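Local coordinates for protein thioredoxin reductase (Streptomyces clavuligerus, PDB 4NTD) that is a flavoenzyme of the thioredoxin reductase family that binds FAD and probably forms the disulfide bond of the natural product holomycin, at residues A45-V48 with L49-R53; L87-G90 with R91-S95. One frame throughout, in Å; residues are numbered along the deposited sequence. Where two conformers were deposited one is given.

Contact 1 of 2, residues A45-V48 with L49-R53; sequences AALV and LARAR
Leu-47 swings CG opposite its backbone N (chi1 177°), while Arg-51 one turn later sets its CG opposite its own carbonyl carbon (chi1 -76°), and the two chains run side by side in the same direction. They meet flank to flank, Leu-47 CD1 lying 4.1 Å from Arg-51 CD. Nearer the backbone, Arg-51 CG rests 3.3 Å from Leu-47 O, the same oxygen that takes the Arg-51 amide. Beyond CD the arginine bends at chi3, and its guanidinium works across the dimer interface: NH1 forms a salt bridge with Glu-169 of the second subunit and a hydrogen bond with Tyr-97 of its own chain, and NH2 bonds to Tyr-164 O of the second subunit. These partners should fix the rotation of the group.

Leu-47 and Arg-51 both lie on helix 40-51, the helix of the beta-alpha-beta unit between strands 31-36 and 56-60, which is the Rossmann-type FAD-binding unit. Leu-49 turns elsewhere, its CG sitting 3.2 Å from Ala-45 O and its side chain packing on Val-56 of strand 56-60 and on Ala-316 and Leu-319 of helix 305-338. The backbone bonds are regular at first, Ala-50 N reaching Ala-46 O at 2.8 Å, but Ala-52 N meets Val-48 O at 3.0 Å with the N-H...O angle down to 134°. Here the helix ends in a Schellman motif: Arg-53, with positive phi, is the C-prime residue, its N bonding to Ala-50 O at 2.9 Å, and Arg-54 N pairs with Leu-49 O.

Contact 2 of 2, residues L87-G90 with R91-S95; sequences LETG and RAEVS
Leu-87 O accepts the amide of Arg-91 at 2.8 Å from Arg-91 N, with an N-H...O angle of 164°, and in the conformer described (Arg-91 was modelled in two) the arginine side chain then folds back over the same carbonyl. CG of Arg-91 stands opposite its carbonyl carbon (chi1 -75°), which places it 3.3 Å from Leu-87 O. A further bend at chi3 brings the guanidinium back along the preceding turn. In this conformer one face of that flat group lies over the backbone, with Leu-87 O and Glu-88 CA beneath it, both displaced toward its rim. Arg-91 NH1 comes within 3.3 Å of Leu-87 CB, and Arg-91 NH2 lies over Glu-88 CA. Glu-88 itself extends outward, so that its OE1 and this copy of Arg-91 NH2 remain 5.2 Å apart, too far for contact, although the opposite charges may still attract weakly.

On another side of the helix, Glu-93 runs back past Thr-89, its CG 3.4 Å from Thr-89 O, and its carboxylate faces the second subunit. There OE1 accepts Ser-77 N and OE2 accepts Asp-79 N, both of that subunit, two bonds that should hold the carboxylate against turning. Were Glu-93 an alanine, those two amides of the second subunit would probably lose their acceptors and a gap would open beside Thr-89. Val-94 turns inward instead: its CG2 is 3.3 Å from Gly-90 O, which also receives Val-94 N at 3.0 Å, and the side chain packs on Phe-101. The regular i to i+4 bonding is that of an uninterrupted alpha helix, here the crossover helix 83-96 joining parallel strands 56-60 and 100-103 in the FAD-binding sheet.

In the fold
Both contacts are stretches of about two turns on neighbouring helices of the FAD-binding domain, each helix linking two strands of the same five-stranded parallel sheet. In contact 1, on helix 40-51, the touching residues are all buried; contact 2, on helix 83-96, is only partly buried, with Glu-88 and Ala-92 on its exposed side. The two meet where Ala-46 CB packs against Val-94 CG1 at 3.9 Å. Each also reaches the second subunit: 45-53 uses arginine salt bridges together with backbone carbonyls as acceptors, whereas 87-95 sets the Glu-93 carboxylate on backbone amides. Contact 1 runs out of its helix at Ala-52, while the helix of contact 2 continues beyond it at both ends.

Contact 1 of 2, residues A45-V48 with L49-R53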
loop_
_atom_site.group_PDB
_atom_site.type_symbol
_atom_site.label_atom_id
_atom_site.label_comp_id
_atom_site.label_asym_id
_atom_site.label_seq_id
_atom_site.Cartn_x
_atom_site.Cartn_y
_atom_site.Cartn_z
ATOM N N ALA A 45 4.777 7.526 5.644
ATOM C CA ALA A 45 6.096 7.917 5.141
ATOM C C ALA A 45 6.966 8.445 6.286
ATOM O O ALA A 45 8.107 8.015 6.458
ATOM C CB ALA A 45 5.971 8.960 4.038
ATOM N N ALA A 46 6.412 9.364 7.073
ATOM C CA ALA A 46 7.128 9.949 8.210
ATOM C C ALA A 46 7.495 8.912 9.273
ATOM O O ALA A 46 8.572 8.987 9.869
ATOM C CB ALA A 46 6.309 11.070 8.834
ATOM N N LEU A 47 6.601 7.953 9.507
ATOM C CA LEU A 47 6.832 6.907 10.505
ATOM C C LEU A 47 8.092 6.103 10.180
ATOM O O LEU A 47 8.962 5.925 11.036
ATOM C CB LEU A 47 5.614 5.980 10.597
ATOM C CG LEU A 47 5.700 4.773 11.540
ATOM C CD1 LEU A 47 6.083 5.198 12.949
ATOM C CD2 LEU A 47 4.383 4.013 11.549
ATOM N N VAL A 48 8.192 5.638 8.940
ATOM C CA VAL A 48 9.342 4.837 8.510
ATOM C C VAL A 48 10.618 5.692 8.478
ATOM O O VAL A 48 11.681 5.241 8.911
ATOM C CB VAL A 48 9.072 4.159 7.146
ATOM C CG1 VAL A 48 10.318 3.460 6.616
ATOM C CG2 VAL A 48 7.921 3.166 7.274
ATOM N N LEU A 49 10.506 6.927 7.994
ATOM C CA LEU A 49 11.661 7.829 7.918
ATOM C C LEU A 49 12.210 8.217 9.293
ATOM O O LEU A 49 13.427 8.262 9.483
ATOM C CB LEU A 49 11.320 9.087 7.115
ATOM C CG LEU A 49 11.118 8.863 5.614
ATOM C CD1 LEU A 49 10.423 10.061 4.983
ATOM C CD2 LEU A 49 12.443 8.577 4.920
ATOM N N ALA A 50 11.321 8.493 10.247
ATOM C CA ALA A 50 11.737 8.825 11.615
ATOM C C ALA A 50 12.381 7.621 12.304
ATOM O O ALA A 50 13.367 7.768 13.028
ATOM C CB ALA A 50 10.556 9.339 12.427
ATOM N N ARG A 51 11.829 6.432 12.067
ATOM C CA ARG A 51 12.430 5.189 12.564
ATOM C C ARG A 51 13.808 4.931 11.938
ATOM O O ARG A 51 14.650 4.262 12.541
ATOM C CB ARG A 51 11.496 3.999 12.319
ATOM C CG ARG A 51 10.315 3.929 13.284
ATOM C CD ARG A 51 9.411 2.739 12.990
ATOM N NE ARG A 51 10.208 1.533 12.804
ATOM C CZ ARG A 51 10.765 0.821 13.783
ATOM N NH1 ARG A 51 10.580 1.147 15.060
ATOM N NH2 ARG A 51 11.498 -0.243 13.481
ATOM N N ALA A 52 14.031 5.472 10.739
ATOM C CA ALA A 52 15.339 5.430 10.075
ATOM C C ALA A 52 16.284 6.557 10.527
ATOM O O ALA A 52 17.328 6.780 9.908
ATOM C CB ALA A 52 15.158 5.461 8.563
ATOM N N ARG A 53 15.895 7.250 11.600
ATOM C CA ARG A 53 16.705 8.306 12.218
ATOM C C ARG A 53 16.941 9.506 11.294
ATOM O O ARG A 53 17.925 10.230 11.445
ATOM C CB ARG A 53 18.040 7.742 12.733
ATOM C CG ARG A 53 17.887 6.480 13.569
ATOM C CD ARG A 53 19.167 6.134 14.313
ATOM N NE ARG A 53 19.376 6.995 15.474
ATOM C CZ ARG A 53 20.499 7.032 16.182
ATOM N NH1 ARG A 53 21.523 6.261 15.845
ATOM N NH2 ARG A 53 20.602 7.843 17.226
#

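Contact 2 of 2, residues L87-G90 with R91-S95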
loop_
_atom_site.group_PDB
_atom_site.type_symbol
_atom_site.label_atom_id
_atom_site.label_comp_id
_atom_site.label_asym_id
_atom_site.label_seq_id
_atom_site.Cartn_x
_atom_site.Cartn_y
_atom_site.Cartn_z
ATOM N N LEU A 87 -5.738 9.192 12.700
ATOM C CA LEU A 87 -4.764 10.268 12.591
ATOM C C LEU A 87 -4.149 10.614 13.951
ATOM O O LEU A 87 -2.943 10.806 14.039
ATOM C CB LEU A 87 -5.391 11.501 11.931
ATOM C CG LEU A 87 -5.923 11.272 10.509
ATOM C CD1 LEU A 87 -6.618 12.522 9.992
ATOM C CD2 LEU A 87 -4.820 10.838 9.552
ATOM N N GLU A 88 -4.963 10.669 15.004
ATOM C CA GLU A 88 -4.446 10.925 16.355
ATOM C C GLU A 88 -3.415 9.865 16.756
ATOM O O GLU A 88 -2.339 10.192 17.257
ATOM C CB GLU A 88 -5.585 10.967 17.381
ATOM C CG GLU A 88 -5.133 11.268 18.806
ATOM C CD GLU A 88 -6.289 11.464 19.773
ATOM O OE1 GLU A 88 -7.333 12.015 19.366
ATOM O OE2 GLU A 88 -6.147 11.072 20.951
ATOM N N THR A 89 -3.751 8.601 16.521
ATOM C CA THR A 89 -2.861 7.487 16.850
ATOM C C THR A 89 -1.574 7.561 16.023
ATOM O O THR A 89 -0.476 7.423 16.566
ATOM C CB THR A 89 -3.564 6.131 16.629
ATOM O OG1 THR A 89 -4.782 6.096 17.386
ATOM C CG2 THR A 89 -2.677 4.967 17.066
ATOM N N GLY A 90 -1.717 7.791 14.720
ATOM C CA GLY A 90 -0.573 7.923 13.817
ATOM C C GLY A 90 0.355 9.077 14.155
ATOM O O GLY A 90 1.577 8.920 14.128
ATOM N N ARG A 91 -0.221 10.236 14.469
ATOM C CA ARG A 91 0.565 11.409 14.856
ATOM C C ARG A 91 1.361 11.155 16.138
ATOM O O ARG A 91 2.505 11.597 16.258
ATOM C CB ARG A 91 -0.334 12.637 15.035
ATOM C CG ARG A 91 -0.813 13.259 13.731
ATOM C CD ARG A 91 -1.408 14.642 13.954
ATOM N NE ARG A 91 -2.476 14.643 14.951
ATOM C CZ ARG A 91 -3.761 14.444 14.672
ATOM N NH1 ARG A 91 -4.144 14.225 13.422
ATOM N NH2 ARG A 91 -4.666 14.466 15.641
ATOM N N ALA A 92 0.753 10.443 17.086
ATOM C CA ALA A 92 1.423 10.086 18.341
ATOM C C ALA A 92 2.610 9.151 18.099
ATOM O O ALA A 92 3.671 9.330 18.695
ATOM C CB ALA A 92 0.439 9.453 19.316
ATOM N N GLU A 93 2.434 8.168 17.216
ATOM C CA GLU A 93 3.529 7.266 16.836
ATOM C C GLU A 93 4.682 8.056 16.229
ATOM O O GLU A 93 5.831 7.925 16.653
ATOM C CB GLU A 93 3.051 6.214 15.826
ATOM C CG GLU A 93 2.101 5.174 16.399
ATOM C CD GLU A 93 1.508 4.249 15.347
ATOM O OE1 GLU A 93 1.484 4.610 14.146
ATOM O OE2 GLU A 93 1.048 3.152 15.723
ATOM N N VAL A 94 4.358 8.892 15.249
ATOM C CA VAL A 94 5.357 9.654 14.504
ATOM C C VAL A 94 6.104 10.654 15.398
ATOM O O VAL A 94 7.333 10.744 15.338
ATOM C CB VAL A 94 4.705 10.354 13.286
ATOM C CG1 VAL A 94 5.643 11.368 12.653
ATOM C CG2 VAL A 94 4.289 9.319 12.249
ATOM N N SER A 95 5.372 11.390 16.232
ATOM C CA SER A 95 5.993 12.360 17.138
ATOM C C SER A 95 6.843 11.669 18.216
ATOM O O SER A 95 7.849 12.221 18.663
ATOM C CB SER A 95 4.939 13.273 17.773
ATOM O OG SER A 95 4.087 12.553 18.640
#